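Local structure of superoxide reductase (4D7P) at residues A[19-24]-A[93-98]; A[26-31]-A[81-86]; A[48-53]-A[66-71]; A[89-94]-A[106-111]. The protein is a superoxide reductase of a parasitic protozoan, which probably reduces superoxide to hydrogen peroxide at a mononuclear iron centre. All coordinates share one frame; numbering follows the deposited sequence.

Contact 1 (A[19-24]-A[93-98]). With FE (Fe (III) ion), chain B.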
# COMPACT_ATOMS: atom_id res chain seq x y z
N HIS A 19 -12.39 2.22 17.36
CA HIS A 19 -11.33 1.92 16.41
C HIS A 19 -11.37 0.43 16.01
O HIS A 19 -10.81 0.04 14.99
CB HIS A 19 -9.95 2.25 17.01
CG HIS A 19 -9.64 3.72 17.14
ND1 HIS A 19 -9.98 4.46 18.25
CD2 HIS A 19 -8.93 4.56 16.34
CE1 HIS A 19 -9.54 5.70 18.11
NE2 HIS A 19 -8.89 5.79 16.96
N VAL A 20 -12.04 -0.40 16.80
CA VAL A 20 -11.90 -1.85 16.61
C VAL A 20 -12.55 -2.34 15.32
O VAL A 20 -13.74 -2.15 15.12
CB VAL A 20 -12.48 -2.61 17.78
CG1 VAL A 20 -12.34 -4.12 17.54
CG2 VAL A 20 -11.78 -2.19 19.06
N PRO A 21 -11.76 -2.98 14.44
CA PRO A 21 -12.31 -3.42 13.15
C PRO A 21 -13.31 -4.57 13.27
O PRO A 21 -12.90 -5.73 13.41
CB PRO A 21 -11.06 -3.86 12.36
CG PRO A 21 -10.06 -4.21 13.41
CD PRO A 21 -10.32 -3.27 14.56
N GLU A 22 -14.61 -4.26 13.22
CA GLU A 22 -15.65 -5.29 13.15
C GLU A 22 -15.42 -6.18 11.93
O GLU A 22 -15.18 -5.69 10.84
CB GLU A 22 -17.04 -4.66 13.07
CG GLU A 22 -18.20 -5.67 13.20
CD GLU A 22 -19.56 -5.11 12.77
OE1 GLU A 22 -19.68 -4.61 11.62
OE2 GLU A 22 -20.52 -5.19 13.56
N MET A 23 -15.51 -7.49 12.14
CA MET A 23 -15.43 -8.45 11.04
C MET A 23 -16.75 -9.20 10.86
O MET A 23 -17.29 -9.75 11.82
CB MET A 23 -14.31 -9.46 11.28
CG MET A 23 -12.93 -9.05 10.77
SD MET A 23 -11.71 -10.32 11.14
CE MET A 23 -11.61 -10.08 12.90
N LYS A 24 -17.26 -9.23 9.63
CA LYS A 24 -18.39 -10.10 9.30
C LYS A 24 -17.97 -11.11 8.23
O LYS A 24 -17.45 -10.73 7.19
CB LYS A 24 -19.61 -9.29 8.84
CG LYS A 24 -20.11 -8.28 9.88
CD LYS A 24 -21.60 -8.45 10.15
CE LYS A 24 -22.03 -7.72 11.41
NZ LYS A 24 -22.59 -8.65 12.43
N LEU A 93 -8.74 -15.42 11.91
CA LEU A 93 -8.46 -14.19 11.18
C LEU A 93 -8.20 -13.05 12.15
O LEU A 93 -8.87 -12.92 13.18
CB LEU A 93 -9.63 -13.81 10.27
CG LEU A 93 -10.10 -14.86 9.28
CD1 LEU A 93 -11.31 -14.35 8.49
CD2 LEU A 93 -8.94 -15.18 8.35
N LEU A 94 -7.22 -12.21 11.81
CA LEU A 94 -6.85 -11.08 12.64
C LEU A 94 -6.95 -9.81 11.82
O LEU A 94 -6.22 -9.65 10.84
CB LEU A 94 -5.42 -11.24 13.20
CG LEU A 94 -4.85 -10.04 13.95
CD1 LEU A 94 -5.58 -9.82 15.27
CD2 LEU A 94 -3.34 -10.17 14.15
N ALA A 95 -7.86 -8.91 12.19
CA ALA A 95 -7.97 -7.62 11.52
C ALA A 95 -7.23 -6.58 12.34
O ALA A 95 -7.28 -6.61 13.57
CB ALA A 95 -9.45 -7.22 11.33
N VAL A 96 -6.53 -5.67 11.67
CA VAL A 96 -5.79 -4.63 12.38
C VAL A 96 -5.98 -3.26 11.74
O VAL A 96 -5.62 -3.05 10.58
CB VAL A 96 -4.28 -4.94 12.45
CG1 VAL A 96 -3.54 -3.79 13.07
CG2 VAL A 96 -4.03 -6.22 13.27
N ALA A 97 -6.56 -2.33 12.50
CA ALA A 97 -6.80 -0.97 12.01
C ALA A 97 -5.78 -0.02 12.62
O ALA A 97 -5.50 -0.10 13.81
CB ALA A 97 -8.22 -0.53 12.34
N TYR A 98 -5.25 0.88 11.79
CA TYR A 98 -4.27 1.87 12.24
C TYR A 98 -4.84 3.28 12.17
O TYR A 98 -5.19 3.75 11.08
CB TYR A 98 -2.97 1.80 11.41
CG TYR A 98 -2.17 3.09 11.45
CD1 TYR A 98 -1.51 3.48 12.62
CD2 TYR A 98 -2.09 3.94 10.34
CE1 TYR A 98 -0.80 4.67 12.69
CE2 TYR A 98 -1.37 5.13 10.40
CZ TYR A 98 -0.73 5.49 11.58
OH TYR A 98 -0.01 6.67 11.67
FE FE B . -8.67 7.64 16.14
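Pro21 and Met23 reach from one strand onto the small side chains of Ala95 and Ala97 on another. Their CB atoms point toward the strand they meet. The axes of the short strand segments come within 7.4 Å, close for two packed sheets, as the small alanines allow. The Pro21 ring sits above the Ala95 methyl, with Pro21 CG 3.7 Å from Ala95 CB. Its CD atom touches the next methyl on that face, Ala97 CB, at 4.1 Å. Met23 reaches Ala95 from the other end, with Met23 SD 3.8 Å from Ala95 CB. The bend at its last torsion (chi3 -71°) brings Met23 CE to 3.9 Å from Ala95 CB. The sulfur also lies 4.2 Å from Leu93 CB, where the two side chains cross obliquely.

At the loop end, the carbonyl His19 O rests 3.7 Å from Ala97 CB. The His19 side chain carries NE2 to the iron, bound at 2.0 Å. His40, His46, Cys99 and His102 bind the same metal, and the Trp105 ring stacks on His19.

Around this core, Pro21 also packs on Ile32 of strand 29-34. Met23 reaches Leu53 of strand 48-57 and Met109 of strand 103-110. Strand 21-26 belongs to the three-stranded sheet and strand 90-99 to the four-stranded one, the two layers of a beta sandwich.

Contact 2 (A[26-31]-A[81-86]); sequences SGNHVD and SFRVCD
Asn28 grips Val84 twice. Its carbonyl Asn28 O accepts the backbone N-H of Val84 at 2.8 Å. Its amide returns the bond, with Asn28 ND2 2.8 Å from Val84 O and the N-H bent to 155°. Here the donor stands above the carbonyl plane of Val84, while the acceptor lies close to the amide plane. Asn28 CG sits between the backbone N and the carbonyl carbon (chi1 67°), which turns the amide to Val84. The same amide nitrogen also bonds Glu77 of the third subunit. Asn28 OD1 lies at the edge of the Arg83 guanidinium, near its plane.

Asn28 belongs to a type II' turn from Ser26 to His29, with Gly27 at positive phi. The turn joins strands 21-26 and 29-34, and strand 79-83 runs antiparallel beside the latter to complete a three-stranded sheet.

His29 and Arg83 form a non-hydrogen-bonded pair. Their planes are 49° apart, and His29 ND1 lies over the centre of the guanidinium, 3.3 Å from Arg83 CZ. A weak bond from His29 NE2 to Asp31 OD1 helps hold the imidazole. On the other face Val30 pairs with Phe82 through two backbone bonds, and Val30 CG2 meets Val84 CG2 at 4.2 Å. Val30 and Phe82 both pack on Leu53 of strand 48-57. Asp31 OD1 lies 3.6 Å from Ser81 CB; the Ser81 hydroxyl bonds Ser81 of the third subunit.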
# COMPACT_ATOMS: atom_id res chain seq x y z
N SER A 26 -18.81 -14.21 5.56
CA SER A 26 -19.78 -14.88 4.70
C SER A 26 -19.05 -15.84 3.78
O SER A 26 -18.54 -15.42 2.75
CB SER A 26 -20.57 -13.88 3.84
OG SER A 26 -20.81 -12.66 4.52
N GLY A 27 -18.99 -17.12 4.13
CA GLY A 27 -18.14 -18.04 3.40
C GLY A 27 -16.68 -17.63 3.62
O GLY A 27 -16.19 -17.65 4.74
N ASN A 28 -16.00 -17.22 2.56
CA ASN A 28 -14.61 -16.79 2.72
C ASN A 28 -14.50 -15.28 2.53
O ASN A 28 -13.40 -14.72 2.53
CB ASN A 28 -13.69 -17.53 1.74
CG ASN A 28 -13.95 -17.18 0.30
OD1 ASN A 28 -15.07 -16.83 -0.07
ND2 ASN A 28 -12.91 -17.25 -0.53
N HIS A 29 -15.65 -14.64 2.41
CA HIS A 29 -15.73 -13.19 2.27
C HIS A 29 -15.76 -12.51 3.63
O HIS A 29 -16.53 -12.90 4.51
CB HIS A 29 -16.98 -12.80 1.50
CG HIS A 29 -17.02 -11.36 1.15
ND1 HIS A 29 -16.43 -10.85 0.01
CD2 HIS A 29 -17.52 -10.30 1.82
CE1 HIS A 29 -16.60 -9.54 -0.02
NE2 HIS A 29 -17.26 -9.18 1.07
N VAL A 30 -14.95 -11.46 3.78
CA VAL A 30 -14.84 -10.76 5.06
C VAL A 30 -15.13 -9.28 4.87
O VAL A 30 -14.42 -8.61 4.13
CB VAL A 30 -13.43 -10.93 5.67
CG1 VAL A 30 -13.34 -10.18 6.99
CG2 VAL A 30 -13.09 -12.40 5.85
N ASP A 31 -16.18 -8.77 5.50
CA ASP A 31 -16.48 -7.33 5.47
C ASP A 31 -16.04 -6.67 6.75
O ASP A 31 -16.35 -7.16 7.83
CB ASP A 31 -17.98 -7.07 5.25
CG ASP A 31 -18.44 -7.44 3.87
OD1 ASP A 31 -18.07 -6.73 2.90
OD2 ASP A 31 -19.17 -8.44 3.74
N SER A 81 -13.02 -4.87 2.47
CA SER A 81 -13.39 -6.28 2.37
C SER A 81 -12.29 -7.11 1.71
O SER A 81 -11.48 -6.62 0.93
CB SER A 81 -14.72 -6.46 1.64
OG SER A 81 -14.76 -5.78 0.40
N PHE A 82 -12.27 -8.38 2.09
CA PHE A 82 -11.32 -9.35 1.59
C PHE A 82 -12.06 -10.59 1.20
O PHE A 82 -13.21 -10.80 1.60
CB PHE A 82 -10.27 -9.67 2.64
CG PHE A 82 -9.49 -8.49 3.09
CD1 PHE A 82 -10.03 -7.58 3.99
CD2 PHE A 82 -8.21 -8.26 2.62
CE1 PHE A 82 -9.31 -6.49 4.42
CE2 PHE A 82 -7.48 -7.18 3.04
CZ PHE A 82 -8.04 -6.28 3.94
N ARG A 83 -11.41 -11.44 0.43
CA ARG A 83 -11.98 -12.74 0.18
C ARG A 83 -10.85 -13.73 0.32
O ARG A 83 -9.94 -13.77 -0.50
CB ARG A 83 -12.64 -12.80 -1.19
CG ARG A 83 -13.52 -14.01 -1.39
CD ARG A 83 -14.44 -13.83 -2.57
NE ARG A 83 -15.83 -13.93 -2.16
CZ ARG A 83 -16.77 -13.02 -2.41
NH1 ARG A 83 -16.47 -11.92 -3.08
NH2 ARG A 83 -18.01 -13.22 -1.99
N VAL A 84 -10.90 -14.52 1.38
CA VAL A 84 -9.76 -15.32 1.76
C VAL A 84 -9.61 -16.58 0.92
O VAL A 84 -10.48 -17.43 0.90
CB VAL A 84 -9.84 -15.71 3.25
CG1 VAL A 84 -8.67 -16.60 3.63
CG2 VAL A 84 -9.87 -14.46 4.11
N CYS A 85 -8.48 -16.68 0.23
CA CYS A 85 -8.17 -17.91 -0.50
C CYS A 85 -7.98 -19.07 0.44
O CYS A 85 -7.35 -18.90 1.49
CB CYS A 85 -6.90 -17.73 -1.33
SG CYS A 85 -7.08 -16.57 -2.67
N ASP A 86 -8.52 -20.23 0.09
CA ASP A 86 -8.27 -21.44 0.86
C ASP A 86 -8.48 -21.20 2.37
O ASP A 86 -7.55 -21.40 3.15
CB ASP A 86 -6.83 -21.92 0.62
CG ASP A 86 -6.53 -22.17 -0.85
OD1 ASP A 86 -7.39 -22.75 -1.55
OD2 ASP A 86 -5.43 -21.78 -1.31
O HOH W 1 -19.02 -16.03 -0.44

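Contact 3 (A[48-53]-A[66-71])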
# COMPACT_ATOMS: atom_id res chain seq x y z
N ILE A 48 -8.24 6.57 10.09
CA ILE A 48 -7.70 5.22 10.05
C ILE A 48 -7.17 5.04 8.64
O ILE A 48 -7.92 5.11 7.65
CB ILE A 48 -8.74 4.15 10.41
CG1 ILE A 48 -8.93 4.13 11.93
CG2 ILE A 48 -8.30 2.77 9.93
CD1 ILE A 48 -10.14 3.33 12.38
N GLY A 49 -5.86 4.88 8.56
CA GLY A 49 -5.16 4.89 7.29
C GLY A 49 -5.12 3.53 6.64
O GLY A 49 -5.15 3.43 5.40
N THR A 50 -5.04 2.48 7.45
CA THR A 50 -5.01 1.13 6.89
C THR A 50 -5.87 0.17 7.67
O THR A 50 -6.03 0.31 8.88
CB THR A 50 -3.57 0.52 6.83
OG1 THR A 50 -3.02 0.45 8.15
CG2 THR A 50 -2.64 1.33 5.91
N ILE A 51 -6.40 -0.81 6.96
CA ILE A 51 -7.09 -1.92 7.57
C ILE A 51 -6.43 -3.14 6.97
O ILE A 51 -6.49 -3.35 5.75
CB ILE A 51 -8.60 -1.91 7.28
CG1 ILE A 51 -9.28 -0.71 7.96
CG2 ILE A 51 -9.23 -3.21 7.73
CD1 ILE A 51 -10.70 -0.49 7.48
N ARG A 52 -5.72 -3.90 7.80
CA ARG A 52 -5.05 -5.11 7.32
C ARG A 52 -5.77 -6.33 7.83
O ARG A 52 -6.27 -6.31 8.95
CB ARG A 52 -3.59 -5.14 7.77
CG ARG A 52 -2.75 -4.08 7.13
CD ARG A 52 -1.63 -3.65 8.03
NE ARG A 52 -0.42 -4.43 7.82
CZ ARG A 52 0.54 -4.54 8.74
NH1 ARG A 52 0.39 -3.92 9.90
NH2 ARG A 52 1.63 -5.27 8.50
N LEU A 53 -5.78 -7.38 7.01
CA LEU A 53 -6.34 -8.67 7.41
C LEU A 53 -5.25 -9.73 7.38
O LEU A 53 -4.55 -9.89 6.38
CB LEU A 53 -7.50 -9.08 6.50
CG LEU A 53 -8.24 -10.36 6.94
CD1 LEU A 53 -8.87 -10.15 8.31
CD2 LEU A 53 -9.30 -10.81 5.92
N LEU A 66 -2.85 -11.16 4.55
CA LEU A 66 -3.56 -11.48 3.33
C LEU A 66 -3.65 -10.28 2.42
O LEU A 66 -3.60 -10.42 1.19
CB LEU A 66 -4.96 -12.01 3.65
CG LEU A 66 -4.97 -13.11 4.72
CD1 LEU A 66 -6.40 -13.51 5.02
CD2 LEU A 66 -4.15 -14.31 4.27
N GLY A 67 -3.77 -9.10 3.02
CA GLY A 67 -3.82 -7.87 2.25
C GLY A 67 -4.00 -6.64 3.12
O GLY A 67 -4.09 -6.75 4.35
N CYS A 68 -4.04 -5.47 2.50
CA CYS A 68 -4.04 -4.21 3.23
C CYS A 68 -4.83 -3.17 2.47
O CYS A 68 -4.44 -2.79 1.35
CB CYS A 68 -2.61 -3.70 3.47
SG CYS A 68 -2.50 -2.04 4.26
N GLN A 69 -5.93 -2.72 3.07
CA GLN A 69 -6.71 -1.60 2.55
C GLN A 69 -6.11 -0.29 3.05
O GLN A 69 -6.19 0.03 4.24
CB GLN A 69 -8.17 -1.69 2.98
CG GLN A 69 -9.03 -0.48 2.54
CD GLN A 69 -9.21 -0.41 1.03
OE1 GLN A 69 -9.94 -1.21 0.45
NE2 GLN A 69 -8.54 0.54 0.38
N GLN A 70 -5.54 0.46 2.12
CA GLN A 70 -5.04 1.79 2.43
C GLN A 70 -6.07 2.85 2.01
O GLN A 70 -6.72 2.74 0.96
CB GLN A 70 -3.68 2.01 1.76
CG GLN A 70 -3.00 3.33 2.11
CD GLN A 70 -3.40 4.43 1.15
OE1 GLN A 70 -3.61 4.17 -0.03
NE2 GLN A 70 -3.52 5.66 1.64
N ILE A 71 -6.27 3.84 2.87
CA ILE A 71 -7.28 4.87 2.64
C ILE A 71 -6.68 6.25 2.82
O ILE A 71 -6.05 6.53 3.83
CB ILE A 71 -8.47 4.71 3.61
CG1 ILE A 71 -9.00 3.28 3.55
CG2 ILE A 71 -9.57 5.73 3.29
CD1 ILE A 71 -9.88 2.92 4.73
O HOH W 2 -7.60 7.24 5.97
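Leu53 and Leu66 meet at a classic beta bulge in the antiparallel hairpin of strands 48-57 and 63-71. Leu66 and Gly67 both stand opposite Leu53. Leu53 N bonds Gly67 O at 3.2 Å, while Leu53 O takes the N-H of Leu66 at 2.8 Å. Beyond the bulge, regular pairing resumes, and Ile51 and Gln69 exchange two backbone bonds.

The face of Leu53 and Ile51 is apolar and turns to the core. Leu53 CD2 lies 4.1 Å from Leu66 CD1, with the two side chains at a slant. Ile51 packs on Ile32 and Ala80 of the facing sheet.

The opposite face is more polar and faces other subunits. It carries Thr50, Arg52, Cys68 and Gln70, and Trp72 of the fourth subunit packs on Thr50 and Gln70. Contacts are tight here. With SG anti to the backbone N (chi1 175°), the Cys68 thiol lies alongside Arg52, SG 3.5 Å from Arg52 CG. Thr50 CG2 lies 3.8 Å from the same sulfur. Only the methylene part of Arg52 meets the cysteine. Its chain bends at chi3, and its NE forms a salt bridge with Glu65.

The looser side is at Cys68, which stays partly exposed, and at the far end of the pairing. Residues 67-71 still pair antiparallel with a strand of the third subunit. At the end near Ile71, a water donates to both Ile48 O and Ile71 O, each at 2.7 Å.

Contact 4 (A[89-94]-A[106-111]); sequences KYKGLL and ENYMEL
Tyr108 lies along Gly92, its phenol oxygen Tyr108 OH 3.2 Å from Gly92 CA. Gly92 has no side chain, and the phenol runs close past its CA. Further back, Tyr108 CD1 lies 3.4 Å from Leu93 O. Leu94 CB meets the ring at its edge. Tyr108 CG is anti to the backbone N (chi1 -178°), which carries the ring along the neighbouring strand.

Leu94 reaches the other way along the same face. Its methyl Leu94 CD1 touches Glu106 CB at 3.7 Å, the two side chains crossing at a slant. The methyls run along Glu106 from CB to the carboxylate, with Glu106 OE1 3.9 Å from Leu94 CD1.

At the chain end, the Leu111 side chain points toward residues 90-93. Leu111 CD1 is 3.5 Å from Tyr90 O, and Leu111 CD2 comes 4.2 Å from Leu93 CG.

Backbone bonds set these side chains in place. Leu93 and Met109 form a hydrogen-bonded pair, and the bond from Met109 N to Leu93 O is nearly straight, 173° at the hydrogen. Leu111 N adds a bond to Lys91 O at 2.9 Å, with the donor above the carbonyl plane.

Further out, Lys91 NZ bonds Asn61, and the Asn107 amide bonds Pro21 O. Tyr90 packs on Leu64 and Leu66, while Met109 and Leu111 pack on Leu25 of the facing sheet. The two segments form the open end of the antiparallel beta hairpin of strands 90-99 and 103-110, with 103-110 at the edge of a four-stranded sheet.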
# COMPACT_ATOMS: atom_id res chain seq x y z
N LYS A 89 -7.40 -23.30 5.43
CA LYS A 89 -5.99 -23.39 5.78
C LYS A 89 -5.67 -22.61 7.05
O LYS A 89 -4.58 -22.76 7.60
CB LYS A 89 -5.12 -22.90 4.62
CG LYS A 89 -5.16 -23.82 3.38
CD LYS A 89 -4.16 -23.39 2.31
CE LYS A 89 -4.24 -24.28 1.07
NZ LYS A 89 -3.16 -23.99 0.09
N TYR A 90 -6.62 -21.80 7.53
CA TYR A 90 -6.36 -20.95 8.69
C TYR A 90 -7.21 -21.34 9.89
O TYR A 90 -8.30 -21.89 9.73
CB TYR A 90 -6.62 -19.47 8.35
CG TYR A 90 -5.87 -19.00 7.12
CD1 TYR A 90 -4.57 -18.52 7.22
CD2 TYR A 90 -6.46 -19.05 5.86
CE1 TYR A 90 -3.88 -18.09 6.10
CE2 TYR A 90 -5.78 -18.62 4.74
CZ TYR A 90 -4.49 -18.14 4.86
OH TYR A 90 -3.82 -17.72 3.74
N LYS A 91 -6.72 -21.03 11.08
CA LYS A 91 -7.46 -21.32 12.31
C LYS A 91 -8.13 -20.06 12.87
O LYS A 91 -9.00 -20.15 13.73
CB LYS A 91 -6.54 -21.95 13.36
CG LYS A 91 -5.29 -21.16 13.70
CD LYS A 91 -4.27 -22.08 14.38
CE LYS A 91 -2.99 -21.35 14.76
NZ LYS A 91 -1.90 -22.28 15.16
N GLY A 92 -7.72 -18.91 12.36
CA GLY A 92 -8.30 -17.65 12.78
C GLY A 92 -7.95 -16.50 11.84
O GLY A 92 -7.00 -16.60 11.07
N LEU A 93 -8.74 -15.42 11.91
CA LEU A 93 -8.46 -14.19 11.18
C LEU A 93 -8.20 -13.05 12.15
O LEU A 93 -8.87 -12.92 13.18
CB LEU A 93 -9.63 -13.81 10.27
CG LEU A 93 -10.10 -14.86 9.28
CD1 LEU A 93 -11.31 -14.35 8.49
CD2 LEU A 93 -8.94 -15.18 8.35
N LEU A 94 -7.22 -12.21 11.81
CA LEU A 94 -6.85 -11.08 12.64
C LEU A 94 -6.95 -9.81 11.82
O LEU A 94 -6.22 -9.65 10.84
CB LEU A 94 -5.42 -11.24 13.20
CG LEU A 94 -4.85 -10.04 13.95
CD1 LEU A 94 -5.58 -9.82 15.27
CD2 LEU A 94 -3.34 -10.17 14.15
N GLU A 106 -6.74 -4.18 17.14
CA GLU A 106 -6.95 -5.45 16.47
C GLU A 106 -8.21 -6.17 16.94
O GLU A 106 -8.84 -5.81 17.92
CB GLU A 106 -5.73 -6.35 16.63
CG GLU A 106 -5.37 -6.68 18.05
CD GLU A 106 -4.03 -7.39 18.14
OE1 GLU A 106 -3.27 -7.37 17.15
OE2 GLU A 106 -3.74 -7.97 19.21
N ASN A 107 -8.58 -7.19 16.17
CA ASN A 107 -9.74 -7.99 16.47
C ASN A 107 -9.50 -9.38 15.91
O ASN A 107 -9.20 -9.52 14.73
CB ASN A 107 -11.02 -7.37 15.89
CG ASN A 107 -12.27 -8.14 16.28
OD1 ASN A 107 -12.22 -9.02 17.15
ND2 ASN A 107 -13.39 -7.81 15.66
N TYR A 108 -9.61 -10.39 16.76
CA TYR A 108 -9.36 -11.75 16.34
C TYR A 108 -10.66 -12.51 16.21
O TYR A 108 -11.53 -12.40 17.07
CB TYR A 108 -8.45 -12.48 17.33
CG TYR A 108 -8.11 -13.90 16.92
CD1 TYR A 108 -7.24 -14.15 15.86
CD2 TYR A 108 -8.64 -14.99 17.61
CE1 TYR A 108 -6.92 -15.45 15.49
CE2 TYR A 108 -8.32 -16.29 17.24
CZ TYR A 108 -7.46 -16.51 16.18
OH TYR A 108 -7.14 -17.80 15.80
N MET A 109 -10.79 -13.26 15.12
CA MET A 109 -11.93 -14.15 14.97
C MET A 109 -11.42 -15.58 14.87
O MET A 109 -10.61 -15.90 14.01
CB MET A 109 -12.75 -13.78 13.74
CG MET A 109 -13.86 -14.77 13.43
SD MET A 109 -14.63 -14.37 11.87
CE MET A 109 -15.37 -12.80 12.31
N GLU A 110 -11.89 -16.43 15.77
CA GLU A 110 -11.55 -17.85 15.71
C GLU A 110 -12.39 -18.54 14.64
O GLU A 110 -13.60 -18.37 14.61
CB GLU A 110 -11.76 -18.50 17.08
CG GLU A 110 -11.14 -19.89 17.21
CD GLU A 110 -11.37 -20.50 18.59
OE1 GLU A 110 -11.36 -19.75 19.59
OE2 GLU A 110 -11.55 -21.74 18.67
N LEU A 111 -11.74 -19.30 13.77
CA LEU A 111 -12.47 -20.02 12.73
C LEU A 111 -12.88 -21.40 13.22
O LEU A 111 -13.86 -21.97 12.75
CB LEU A 111 -11.62 -20.16 11.47
CG LEU A 111 -11.25 -18.86 10.76
CD1 LEU A 111 -10.51 -19.16 9.46
CD2 LEU A 111 -12.50 -18.06 10.48
OXT LEU A 111 -12.24 -21.98 14.10

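Contacts 1 and 3 are buried; contacts 2 and 4 lie nearer the ends of the fold and are only partly buried. Contacts 3 and 4 are pairings within the four-stranded sheet, and contact 2 lies within the three-stranded one. Contact 1 instead joins the two sheets face to face, by apolar contacts, without backbone pairing, and is the one that holds an iron ligand. Contacts 1 and 4 share Leu93 and Leu94. Val30 of contact 2 packs on Leu93, and Val84 packs on Leu66 of contact 3. Contacts 2 and 3 meet the third subunit broadly, contact 4 through Tyr90. Amide, imidazole and guanidinium groups mark contact 2, whereas contact 4 relies more on tyrosine and leucine.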